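Local atomic coordinates of Sso-CP2 metallo-carboxypetidase (Sulfolobus solfataricus, PDB entry 4MMO), a protein that probably acts as a zinc-dependent carboxypeptidase of the M20 peptidase family, removing residues from the C-terminal end of peptides. Residues 36-41 / 112-117; 57-62 / 126-131; 106-111 / 397-402; 158-163 / 390-395. All blocks are in the same frame, centred on the assembly; numbering follows the deposited sequence.

Contact 1 (36-41 / 112-117); sequences EKLLGV and RLFAIK
Leu38 and Phe114 meet with both leucine methyls against the ring. CD1 of Leu38 stands over one face of Phe114, 4.2 Å from the ring centroid and 22° off its normal, a CH-pi contact displaced toward the rim, while Leu38 CD2 comes 3.8 Å from Phe114 CE1. Phe114 leaves its backbone pointing away from helix 24-39, yet a chi1 of -85° brings the far end of the ring, CE1 and CZ, back to the leucine. The aliphatic chain of Lys117 runs across Leu38 at about a right angle, its CG 3.5 Å from the Leu38 carbonyl O. Its chi4 of -51° bends the end of the chain, and NZ forms a salt bridge with Asp121 one turn further along the same helix.

This is helix-to-helix packing on one face of the mixed sheet of the metallopeptidase domain, where the last turn of helix 24-39 lies against helix 102-121. On the side facing strand 128-134, Leu39 uses both its branches: CD1 touches Leu113 CD2 at 3.7 Å, the two side chains crossing at about a right angle, whereas CD2 sits 3.7 Å from the Leu113 carbonyl O and 4.0 Å from Ile116 CG2. With an alanine here, a gap would probably open beside Leu113 CD2 and Ile116 CG2, where the two leucine methyls now pack. Leu131 of strand 128-134 touches both Leu39 and Leu113, and Glu4 and Thr7 of helix 3-12 lie against Phe114.

Contact 2 (57-62 / 126-131); sequences EINVNA and NVNVKL
Ile58 and Val129 form the hydrogen-bonded antiparallel pair that joins strand 53-58 to strand 128-134 in the mixed sheet of the metallopeptidase domain. Ile58 N donates to Val129 O at 2.7 Å, almost straight at 177°, and Val129 N returns a bond to Ile58 O at 2.9 Å. On the face of this pair, Ile58 CD1 reaches Val129 CG1 and Leu131 CG, both at 4.0 Å. On the other face Glu57 and Lys130 run alongside each other in the same direction; their charged ends stay apart, and Lys130 NZ bonds the carbonyls of Lys154 and Lys156.

Beyond the last bridged pair, the Asn128 amide takes over from the backbone ladder. A chi1 of -56° turns it into the bend at 59-62, where OD1 accepts from two amides, Val60 N at 2.9 Å and Ala62 N at 3.2 Å, while ND2 gives a weak bond to Ala62 O. An alanine in its place would probably leave the Val60 and Ala62 amides without their shared acceptor and the bend freer to move.

In the second shell, ND2 of Asn128 gives another weak bond to Thr65 OG1, and strand 65-71 pairs with the far edge of strand 128-134. Leu39 of helix 24-39 and Leu120 of helix 102-121 pack on Ile58. At the end of the bend, Ala62 CB rests 3.3 Å from Asn126 O.

Contact 3 (106-111 / 397-402); sequences KGTLMA and SAIGAG
Thr108 OG1 accepts the amide of Ala401 at 2.9 Å, nearly straight at 174°, and this single bond ties helix 102-121 to the loop between strands 395-396 and 414-416. The two elements belong to the metallopeptidase domain of the M20 fold, and the helix carries zinc ligand Asp104 in its first turn.

The two branches of Thr108 divide the work. A chi1 of -56° sets OG1 beside the residue's own backbone N and CG2 anti to it, which sends the hydroxyl to the Gly400-Ala401 end of the loop and the methyl to Ile399. OG1 also lies 3.5 Å from Gly400 CA, and CG2 approaches Ile399 O at 3.4 Å. Both segments are buried here, so the bond gives the Ala401 amide an acceptor within the protein interior.

Alongside, Ala401 presses its methyl onto the helix backbone at Gly107. A side chain on that glycine would be directed at the loop, with its CB only about 3.2 Å from Ala401 CB, so the bare backbone permits the close fit. The loop is packed in turn on two further helices: Ile399 touches Met359 of helix 354-367 and Thr427 of helix 417-433, and backbone bonds join Ile399 to Ala165 and Gly402 to Leu167. The Thr108 side chain is about 8 Å from the zinc ion and about 6 Å from the side chain of zinc ligand Glu163. Ala401 CB stands 3.6 Å from both Gly107 C and Thr108 N.

Contact 4 (158-163 / 390-395); sequences DSVIME and LGIRDA
Val160, with a chi1 of 55°, places CG1 between its backbone N and carbonyl carbon, and Ile392, with a chi1 of -54°, holds CG2 anti to its own N; these two methyls meet at 3.6 Å. The same CG1 of Val160 lies against Ala395 CB at 3.3 Å, a tight approach. The side chains of Val160 and Ala395 share one face of the sheet, and the two residues form a parallel bridge. Val160 N donates to Asp394 O at 3.0 Å, the donor nearly in line with the C=O bond, while Ala395 CA approaches Val160 O at 3.3 Å in a CA-H...O contact.

Asp394, whose O takes the Val160 bond, is the centre of an inverse gamma turn. Just before the bridge a water spans the two segments, donating to Asp158 O at 2.7 Å and accepting from Asp394 N.

Strand 159-161 leads to Glu163, which binds the zinc ion with His71 and Asp104. Strand 395-396 is one of the two edge strands of the mixed sheet within this chain, and strand 65-71 flanks 159-161 on its other edge. Met383 and Val387 of helix 383-389 pack on Ala395, while Val355 of helix 354-367 touches Ser159, Ile161 and Asp394.

The four contacts belong to one metallopeptidase domain. Contacts 2 and 4 join strands of the same mixed sheet, antiparallel toward one edge and parallel at the other; contact 2 is partly exposed at its bend, whereas contact 4 is mostly buried, with a water bridging its backbones. Contacts 1 and 3 share helix 102-121: contact 1 has no hydrogen bond across its segments and is mainly apolar, whereas contact 3 turns on one hydroxyl bond. Contact 1 rests on contact 2 through Leu39 and Ile58. Arg112 reaches from contact 1 to Met162 O of contact 4 and, weakly, to Ala398 O of contact 3. Thr108 CG2 packs against Glu163 O, joining contacts 3 and 4 near the metal.

Contact 1 (36-41 / 112-117)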
loop_
_atom_site.group_PDB
_atom_site.type_symbol
_atom_site.label_atom_id
_atom_site.label_comp_id
_atom_site.label_asym_id
_atom_site.label_seq_id
_atom_site.Cartn_x
_atom_site.Cartn_y
_atom_site.Cartn_z
ATOM N N GLU A 36 9.838 -44.495 -5.284
ATOM C CA GLU A 36 10.358 -45.738 -5.843
ATOM C C GLU A 36 10.886 -46.653 -4.745
ATOM O O GLU A 36 10.660 -47.860 -4.769
ATOM C CB GLU A 36 11.470 -45.441 -6.849
ATOM C CG GLU A 36 10.997 -44.663 -8.065
ATOM C CD GLU A 36 12.103 -44.391 -9.060
ATOM O OE1 GLU A 36 13.244 -44.127 -8.627
ATOM O OE2 GLU A 36 11.832 -44.442 -10.277
ATOM N N LYS A 37 11.591 -46.068 -3.783
ATOM C CA LYS A 37 12.146 -46.824 -2.669
ATOM C C LYS A 37 11.041 -47.493 -1.861
ATOM O O LYS A 37 11.089 -48.696 -1.601
ATOM C CB LYS A 37 12.960 -45.897 -1.763
ATOM C CG LYS A 37 13.554 -46.562 -0.528
ATOM C CD LYS A 37 13.964 -45.520 0.500
ATOM C CE LYS A 37 14.446 -46.163 1.788
ATOM N NZ LYS A 37 15.759 -46.841 1.621
ATOM N N LEU A 38 10.047 -46.706 -1.466
ATOM C CA LEU A 38 9.017 -47.172 -0.544
ATOM C C LEU A 38 8.023 -48.141 -1.183
ATOM O O LEU A 38 7.647 -49.129 -0.562
ATOM C CB LEU A 38 8.267 -45.980 0.056
ATOM C CG LEU A 38 9.099 -45.039 0.933
ATOM C CD1 LEU A 38 8.274 -43.835 1.359
ATOM C CD2 LEU A 38 9.645 -45.763 2.152
ATOM N N LEU A 39 7.606 -47.861 -2.415
ATOM C CA LEU A 39 6.552 -48.643 -3.061
ATOM C C LEU A 39 7.088 -49.668 -4.059
ATOM O O LEU A 39 6.377 -50.596 -4.439
ATOM C CB LEU A 39 5.561 -47.714 -3.765
ATOM C CG LEU A 39 5.004 -46.564 -2.922
ATOM C CD1 LEU A 39 3.897 -45.853 -3.682
ATOM C CD2 LEU A 39 4.507 -47.038 -1.559
ATOM N N GLY A 40 8.333 -49.498 -4.491
ATOM C CA GLY A 40 8.951 -50.443 -5.404
ATOM C C GLY A 40 8.399 -50.386 -6.819
ATOM O O GLY A 40 8.487 -51.360 -7.565
ATOM N N VAL A 41 7.823 -49.244 -7.184
ATOM C CA VAL A 41 7.348 -49.007 -8.543
ATOM C C VAL A 41 8.195 -47.916 -9.182
ATOM O O VAL A 41 9.020 -47.297 -8.515
ATOM C CB VAL A 41 5.868 -48.561 -8.567
ATOM C CG1 VAL A 41 4.974 -49.656 -8.023
ATOM C CG2 VAL A 41 5.673 -47.266 -7.774
ATOM N N ARG A 112 0.177 -40.818 3.637
ATOM C CA ARG A 112 -0.508 -41.578 2.600
ATOM C C ARG A 112 0.431 -42.572 1.925
ATOM O O ARG A 112 0.041 -43.703 1.636
ATOM C CB ARG A 112 -1.102 -40.638 1.552
ATOM C CG ARG A 112 -2.231 -39.771 2.070
ATOM C CD ARG A 112 -2.740 -38.836 0.992
ATOM N NE ARG A 112 -3.905 -38.077 1.436
ATOM C CZ ARG A 112 -4.530 -37.164 0.699
ATOM N NH1 ARG A 112 -4.102 -36.887 -0.525
ATOM N NH2 ARG A 112 -5.581 -36.523 1.189
ATOM N N LEU A 113 1.667 -42.145 1.682
ATOM C CA LEU A 113 2.671 -42.999 1.045
ATOM C C LEU A 113 2.982 -44.226 1.891
ATOM O O LEU A 113 3.111 -45.332 1.371
ATOM C CB LEU A 113 3.970 -42.222 0.806
ATOM C CG LEU A 113 4.251 -41.693 -0.599
ATOM C CD1 LEU A 113 5.576 -40.940 -0.603
ATOM C CD2 LEU A 113 4.287 -42.812 -1.626
ATOM N N PHE A 114 3.120 -44.023 3.196
ATOM C CA PHE A 114 3.452 -45.117 4.090
ATOM C C PHE A 114 2.253 -46.050 4.304
ATOM O O PHE A 114 2.435 -47.242 4.535
ATOM C CB PHE A 114 4.003 -44.587 5.414
ATOM C CG PHE A 114 5.481 -44.305 5.372
ATOM C CD1 PHE A 114 6.394 -45.346 5.427
ATOM C CD2 PHE A 114 5.957 -43.008 5.253
ATOM C CE1 PHE A 114 7.751 -45.100 5.376
ATOM C CE2 PHE A 114 7.315 -42.756 5.203
ATOM C CZ PHE A 114 8.213 -43.803 5.264
ATOM N N ALA A 115 1.039 -45.515 4.202
ATOM C CA ALA A 115 -0.157 -46.353 4.250
ATOM C C ALA A 115 -0.159 -47.310 3.064
ATOM O O ALA A 115 -0.379 -48.509 3.224
ATOM C CB ALA A 115 -1.416 -45.502 4.244
ATOM N N ILE A 116 0.103 -46.776 1.875
ATOM C CA ILE A 116 0.125 -47.586 0.664
ATOM C C ILE A 116 1.187 -48.669 0.786
ATOM O O ILE A 116 0.961 -49.817 0.402
ATOM C CB ILE A 116 0.391 -46.724 -0.585
ATOM C CG1 ILE A 116 -0.763 -45.744 -0.799
ATOM C CG2 ILE A 116 0.562 -47.597 -1.831
ATOM C CD1 ILE A 116 -0.474 -44.659 -1.830
ATOM N N LYS A 117 2.340 -48.292 1.328
ATOM C CA LYS A 117 3.443 -49.221 1.527
ATOM C C LYS A 117 3.029 -50.379 2.423
ATOM O O LYS A 117 3.327 -51.537 2.134
ATOM C CB LYS A 117 4.626 -48.499 2.167
ATOM C CG LYS A 117 5.842 -49.379 2.391
ATOM C CD LYS A 117 6.897 -48.663 3.217
ATOM C CE LYS A 117 8.259 -49.307 3.044
ATOM N NZ LYS A 117 8.229 -50.777 3.264
#

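Contact 2 (57-62 / 126-131)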
loop_
_atom_site.group_PDB
_atom_site.type_symbol
_atom_site.label_atom_id
_atom_site.label_comp_id
_atom_site.label_asym_id
_atom_site.label_seq_id
_atom_site.Cartn_x
_atom_site.Cartn_y
_atom_site.Cartn_z
ATOM N N GLU A 57 2.391 -44.848 -10.748
ATOM C CA GLU A 57 1.225 -45.713 -10.761
ATOM C C GLU A 57 1.536 -46.991 -10.001
ATOM O O GLU A 57 2.570 -47.619 -10.223
ATOM C CB GLU A 57 0.812 -46.042 -12.196
ATOM C CG GLU A 57 -0.413 -46.942 -12.283
ATOM C CD GLU A 57 -0.912 -47.116 -13.702
ATOM O OE1 GLU A 57 -0.197 -46.711 -14.641
ATOM O OE2 GLU A 57 -2.021 -47.659 -13.878
ATOM N N ILE A 58 0.639 -47.348 -9.088
ATOM C CA ILE A 58 0.697 -48.623 -8.392
ATOM C C ILE A 58 -0.487 -49.452 -8.870
ATOM O O ILE A 58 -1.613 -49.257 -8.414
ATOM C CB ILE A 58 0.628 -48.446 -6.862
ATOM C CG1 ILE A 58 1.748 -47.523 -6.376
ATOM C CG2 ILE A 58 0.732 -49.792 -6.159
ATOM C CD1 ILE A 58 1.358 -46.062 -6.309
ATOM N N ASN A 59 -0.227 -50.360 -9.805
ATOM C CA ASN A 59 -1.271 -51.204 -10.369
ATOM C C ASN A 59 -1.291 -52.589 -9.737
ATOM O O ASN A 59 -0.277 -53.287 -9.726
ATOM C CB ASN A 59 -1.092 -51.341 -11.879
ATOM C CG ASN A 59 -2.209 -52.137 -12.523
ATOM O OD1 ASN A 59 -3.314 -51.629 -12.721
ATOM N ND2 ASN A 59 -1.930 -53.392 -12.850
ATOM N N VAL A 60 -2.452 -52.973 -9.211
ATOM C CA VAL A 60 -2.656 -54.307 -8.651
ATOM C C VAL A 60 -3.815 -55.016 -9.352
ATOM O O VAL A 60 -4.444 -55.906 -8.784
ATOM C CB VAL A 60 -2.938 -54.244 -7.136
ATOM C CG1 VAL A 60 -1.711 -53.746 -6.390
ATOM C CG2 VAL A 60 -4.145 -53.356 -6.844
ATOM N N ASN A 61 -4.091 -54.612 -10.589
ATOM C CA ASN A 61 -5.146 -55.220 -11.396
ATOM C C ASN A 61 -6.523 -55.182 -10.734
ATOM O O ASN A 61 -7.360 -56.050 -10.980
ATOM C CB ASN A 61 -4.774 -56.663 -11.750
ATOM C CG ASN A 61 -3.530 -56.744 -12.611
ATOM O OD1 ASN A 61 -2.478 -57.206 -12.167
ATOM N ND2 ASN A 61 -3.645 -56.290 -13.854
ATOM N N ALA A 62 -6.755 -54.174 -9.900
ATOM C CA ALA A 62 -8.053 -54.010 -9.254
ATOM C C ALA A 62 -9.021 -53.310 -10.198
ATOM O O ALA A 62 -8.607 -52.662 -11.160
ATOM C CB ALA A 62 -7.909 -53.222 -7.963
ATOM N N ASN A 126 -6.181 -53.317 -2.702
ATOM C CA ASN A 126 -7.177 -53.777 -3.663
ATOM C C ASN A 126 -7.787 -52.624 -4.445
ATOM O O ASN A 126 -8.957 -52.657 -4.837
ATOM C CB ASN A 126 -8.262 -54.581 -2.945
ATOM C CG ASN A 126 -7.723 -55.858 -2.338
ATOM O OD1 ASN A 126 -7.415 -56.811 -3.051
ATOM N ND2 ASN A 126 -7.603 -55.884 -1.018
ATOM N N VAL A 127 -6.970 -51.600 -4.662
ATOM C CA VAL A 127 -7.338 -50.472 -5.502
ATOM C C VAL A 127 -6.076 -49.965 -6.187
ATOM O O VAL A 127 -5.035 -49.811 -5.552
ATOM C CB VAL A 127 -8.003 -49.342 -4.673
ATOM C CG1 VAL A 127 -7.142 -48.957 -3.487
ATOM C CG2 VAL A 127 -8.308 -48.127 -5.542
ATOM N N ASN A 128 -6.162 -49.742 -7.492
ATOM C CA ASN A 128 -5.052 -49.161 -8.222
ATOM C C ASN A 128 -4.886 -47.718 -7.781
ATOM O O ASN A 128 -5.874 -46.998 -7.617
ATOM C CB ASN A 128 -5.307 -49.229 -9.723
ATOM C CG ASN A 128 -5.586 -50.634 -10.199
ATOM O OD1 ASN A 128 -4.914 -51.582 -9.797
ATOM N ND2 ASN A 128 -6.584 -50.778 -11.062
ATOM N N VAL A 129 -3.640 -47.302 -7.581
ATOM C CA VAL A 129 -3.348 -45.958 -7.102
ATOM C C VAL A 129 -2.445 -45.217 -8.075
ATOM O O VAL A 129 -1.387 -45.713 -8.470
ATOM C CB VAL A 129 -2.694 -45.995 -5.708
ATOM C CG1 VAL A 129 -2.267 -44.597 -5.260
ATOM C CG2 VAL A 129 -3.658 -46.593 -4.707
ATOM N N LYS A 130 -2.887 -44.027 -8.462
ATOM C CA LYS A 130 -2.082 -43.113 -9.257
ATOM C C LYS A 130 -1.753 -41.908 -8.395
ATOM O O LYS A 130 -2.644 -41.323 -7.771
ATOM C CB LYS A 130 -2.844 -42.685 -10.504
ATOM C CG LYS A 130 -3.135 -43.828 -11.451
ATOM C CD LYS A 130 -3.920 -43.363 -12.658
ATOM C CE LYS A 130 -4.019 -44.462 -13.700
ATOM N NZ LYS A 130 -4.797 -44.021 -14.887
ATOM N N LEU A 131 -0.470 -41.556 -8.349
ATOM C CA LEU A 131 0.012 -40.457 -7.521
ATOM C C LEU A 131 0.372 -39.257 -8.382
ATOM O O LEU A 131 1.041 -39.396 -9.405
ATOM C CB LEU A 131 1.250 -40.887 -6.735
ATOM C CG LEU A 131 1.127 -42.097 -5.810
ATOM C CD1 LEU A 131 2.484 -42.381 -5.184
ATOM C CD2 LEU A 131 0.070 -41.874 -4.735
#

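Contact 3 (106-111 / 397-402)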
loop_
_atom_site.group_PDB
_atom_site.type_symbol
_atom_site.label_atom_id
_atom_site.label_comp_id
_atom_site.label_asym_id
_atom_site.label_seq_id
_atom_site.Cartn_x
_atom_site.Cartn_y
_atom_site.Cartn_z
ATOM N N LYS A 106 3.276 -31.753 3.501
ATOM C CA LYS A 106 4.222 -32.873 3.446
ATOM C C LYS A 106 3.887 -34.032 4.387
ATOM O O LYS A 106 4.066 -35.194 4.028
ATOM C CB LYS A 106 5.645 -32.394 3.741
ATOM C CG LYS A 106 6.214 -31.463 2.683
ATOM C CD LYS A 106 7.666 -31.141 2.978
ATOM C CE LYS A 106 8.279 -30.245 1.903
ATOM N NZ LYS A 106 9.670 -29.855 2.251
ATOM N N GLY A 107 3.447 -33.711 5.600
ATOM C CA GLY A 107 3.078 -34.733 6.564
ATOM C C GLY A 107 1.965 -35.619 6.024
ATOM O O GLY A 107 2.052 -36.848 6.058
ATOM N N THR A 108 0.921 -34.984 5.500
ATOM C CA THR A 108 -0.210 -35.708 4.924
ATOM C C THR A 108 0.229 -36.475 3.682
ATOM O O THR A 108 -0.237 -37.585 3.433
ATOM C CB THR A 108 -1.354 -34.748 4.555
ATOM O OG1 THR A 108 -1.742 -34.005 5.715
ATOM C CG2 THR A 108 -2.564 -35.512 4.012
ATOM N N LEU A 109 1.137 -35.886 2.913
ATOM C CA LEU A 109 1.622 -36.517 1.690
ATOM C C LEU A 109 2.355 -37.804 2.026
ATOM O O LEU A 109 2.186 -38.823 1.352
ATOM C CB LEU A 109 2.546 -35.562 0.923
ATOM C CG LEU A 109 3.085 -35.976 -0.454
ATOM C CD1 LEU A 109 3.561 -34.734 -1.201
ATOM C CD2 LEU A 109 4.235 -36.976 -0.383
ATOM N N MET A 110 3.164 -37.752 3.076
ATOM C CA MET A 110 4.045 -38.859 3.429
ATOM C C MET A 110 3.273 -39.956 4.162
ATOM O O MET A 110 3.556 -41.143 3.991
ATOM C CB MET A 110 5.199 -38.356 4.299
ATOM C CG MET A 110 6.266 -39.395 4.591
ATOM S SD MET A 110 7.138 -39.952 3.118
ATOM C CE MET A 110 7.975 -38.452 2.617
ATOM N N ALA A 111 2.310 -39.548 4.984
ATOM C CA ALA A 111 1.443 -40.495 5.676
ATOM C C ALA A 111 0.774 -41.415 4.665
ATOM O O ALA A 111 0.824 -42.637 4.797
ATOM C CB ALA A 111 0.396 -39.759 6.500
ATOM N N SER A 397 -11.741 -34.049 -0.233
ATOM C CA SER A 397 -10.510 -33.657 0.434
ATOM C C SER A 397 -10.582 -34.076 1.893
ATOM O O SER A 397 -11.317 -33.488 2.689
ATOM C CB SER A 397 -10.281 -32.153 0.326
ATOM O OG SER A 397 -8.993 -31.814 0.814
ATOM N N ALA A 398 -9.812 -35.103 2.233
ATOM C CA ALA A 398 -9.818 -35.653 3.576
ATOM C C ALA A 398 -8.535 -36.423 3.823
ATOM O O ALA A 398 -7.839 -36.782 2.875
ATOM C CB ALA A 398 -10.993 -36.564 3.742
ATOM N N ILE A 399 -8.292 -36.727 5.097
ATOM C CA ILE A 399 -7.021 -37.241 5.617
ATOM C C ILE A 399 -6.084 -36.066 5.842
ATOM O O ILE A 399 -5.855 -35.266 4.937
ATOM C CB ILE A 399 -6.339 -38.294 4.714
ATOM C CG1 ILE A 399 -7.311 -39.435 4.390
ATOM C CG2 ILE A 399 -5.093 -38.838 5.403
ATOM C CD1 ILE A 399 -6.813 -40.388 3.322
ATOM N N GLY A 400 -5.555 -35.958 7.055
ATOM C CA GLY A 400 -4.669 -34.862 7.399
ATOM C C GLY A 400 -3.777 -35.164 8.583
ATOM O O GLY A 400 -4.243 -35.604 9.637
ATOM N N ALA A 401 -2.482 -34.925 8.403
ATOM C CA ALA A 401 -1.513 -35.116 9.471
ATOM C C ALA A 401 -1.582 -33.957 10.459
ATOM O O ALA A 401 -1.141 -34.077 11.603
ATOM C CB ALA A 401 -0.124 -35.226 8.889
ATOM N N GLY A 402 -2.143 -32.838 10.010
ATOM C CA GLY A 402 -2.180 -31.628 10.810
ATOM C C GLY A 402 -3.485 -31.411 11.545
ATOM O O GLY A 402 -4.347 -32.290 11.592
#

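Contact 4 (158-163 / 390-395)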
loop_
_atom_site.group_PDB
_atom_site.type_symbol
_atom_site.label_atom_id
_atom_site.label_comp_id
_atom_site.label_asym_id
_atom_site.label_seq_id
_atom_site.Cartn_x
_atom_site.Cartn_y
_atom_site.Cartn_z
ATOM N N ASP A 158 -11.374 -43.570 -11.191
ATOM C CA ASP A 158 -12.788 -43.562 -10.819
ATOM C C ASP A 158 -13.068 -42.533 -9.737
ATOM O O ASP A 158 -14.193 -42.059 -9.598
ATOM C CB ASP A 158 -13.220 -44.945 -10.335
ATOM C CG ASP A 158 -12.868 -46.031 -11.324
ATOM O OD1 ASP A 158 -13.455 -46.041 -12.427
ATOM O OD2 ASP A 158 -11.999 -46.868 -11.005
ATOM N N SER A 159 -12.046 -42.191 -8.963
ATOM C CA SER A 159 -12.201 -41.190 -7.918
ATOM C C SER A 159 -10.876 -40.510 -7.627
ATOM O O SER A 159 -9.816 -40.994 -8.020
ATOM C CB SER A 159 -12.749 -41.826 -6.641
ATOM O OG SER A 159 -11.838 -42.771 -6.113
ATOM N N VAL A 160 -10.953 -39.381 -6.932
ATOM C CA VAL A 160 -9.775 -38.610 -6.597
ATOM C C VAL A 160 -9.868 -38.070 -5.179
ATOM O O VAL A 160 -10.936 -37.646 -4.738
ATOM C CB VAL A 160 -9.579 -37.434 -7.588
ATOM C CG1 VAL A 160 -10.834 -36.569 -7.657
ATOM C CG2 VAL A 160 -8.367 -36.597 -7.208
ATOM N N ILE A 161 -8.745 -38.096 -4.467
ATOM C CA ILE A 161 -8.650 -37.411 -3.185
ATOM C C ILE A 161 -7.643 -36.266 -3.288
ATOM O O ILE A 161 -6.538 -36.431 -3.807
ATOM C CB ILE A 161 -8.316 -38.373 -2.015
ATOM C CG1 ILE A 161 -6.958 -39.050 -2.209
ATOM C CG2 ILE A 161 -9.427 -39.432 -1.872
ATOM C CD1 ILE A 161 -6.456 -39.752 -0.961
ATOM N N MET A 162 -8.052 -35.094 -2.814
ATOM C CA MET A 162 -7.224 -33.902 -2.905
ATOM C C MET A 162 -6.194 -33.893 -1.776
ATOM O O MET A 162 -5.957 -34.929 -1.152
ATOM C CB MET A 162 -8.104 -32.653 -2.888
ATOM C CG MET A 162 -9.067 -32.572 -4.059
ATOM S SD MET A 162 -8.259 -32.699 -5.672
ATOM C CE MET A 162 -7.209 -31.241 -5.625
ATOM N N GLU A 163 -5.577 -32.740 -1.520
ATOM C CA GLU A 163 -4.406 -32.683 -0.645
ATOM C C GLU A 163 -4.730 -33.154 0.777
ATOM O O GLU A 163 -3.853 -33.645 1.491
ATOM C CB GLU A 163 -3.764 -31.276 -0.653
ATOM C CG GLU A 163 -4.347 -30.247 0.313
ATOM C CD GLU A 163 -3.491 -28.977 0.411
ATOM O OE1 GLU A 163 -2.954 -28.693 1.500
ATOM O OE2 GLU A 163 -3.333 -28.254 -0.592
ATOM N N LEU A 390 -10.611 -33.500 -15.954
ATOM C CA LEU A 390 -10.432 -34.952 -15.958
ATOM C C LEU A 390 -11.762 -35.685 -15.816
ATOM O O LEU A 390 -11.826 -36.904 -15.978
ATOM C CB LEU A 390 -9.482 -35.393 -14.841
ATOM C CG LEU A 390 -7.981 -35.396 -15.138
ATOM C CD1 LEU A 390 -7.225 -35.872 -13.909
ATOM C CD2 LEU A 390 -7.636 -36.272 -16.335
ATOM N N GLY A 391 -12.818 -34.946 -15.499
ATOM C CA GLY A 391 -14.147 -35.521 -15.424
ATOM C C GLY A 391 -14.332 -36.502 -14.281
ATOM O O GLY A 391 -15.141 -37.422 -14.387
ATOM N N ILE A 392 -13.591 -36.312 -13.191
ATOM C CA ILE A 392 -13.729 -37.173 -12.016
ATOM C C ILE A 392 -14.672 -36.541 -10.997
ATOM O O ILE A 392 -14.263 -35.729 -10.167
ATOM C CB ILE A 392 -12.373 -37.469 -11.352
ATOM C CG1 ILE A 392 -11.395 -38.044 -12.381
ATOM C CG2 ILE A 392 -12.563 -38.446 -10.194
ATOM C CD1 ILE A 392 -10.005 -38.312 -11.838
ATOM N N ARG A 393 -15.934 -36.947 -11.063
ATOM C CA ARG A 393 -16.993 -36.378 -10.240
ATOM C C ARG A 393 -16.825 -36.764 -8.773
ATOM O O ARG A 393 -17.139 -35.984 -7.872
ATOM C CB ARG A 393 -18.351 -36.868 -10.757
ATOM C CG ARG A 393 -19.539 -36.013 -10.343
ATOM C CD ARG A 393 -20.839 -36.535 -10.953
ATOM N N ASP A 394 -16.337 -37.976 -8.533
ATOM C CA ASP A 394 -16.181 -38.466 -7.169
ATOM C C ASP A 394 -14.872 -37.953 -6.593
ATOM O O ASP A 394 -13.831 -38.602 -6.708
ATOM C CB ASP A 394 -16.229 -39.997 -7.133
ATOM C CG ASP A 394 -17.569 -40.552 -7.603
ATOM O OD1 ASP A 394 -18.570 -39.810 -7.552
ATOM O OD2 ASP A 394 -17.624 -41.727 -8.021
ATOM N N ALA A 395 -14.941 -36.773 -5.983
ATOM C CA ALA A 395 -13.771 -36.126 -5.408
ATOM C C ALA A 395 -14.044 -35.703 -3.971
ATOM O O ALA A 395 -15.157 -35.317 -3.629
ATOM C CB ALA A 395 -13.370 -34.921 -6.246
HETATM O O HOH W 1 -15.848 -40.084 -10.554
#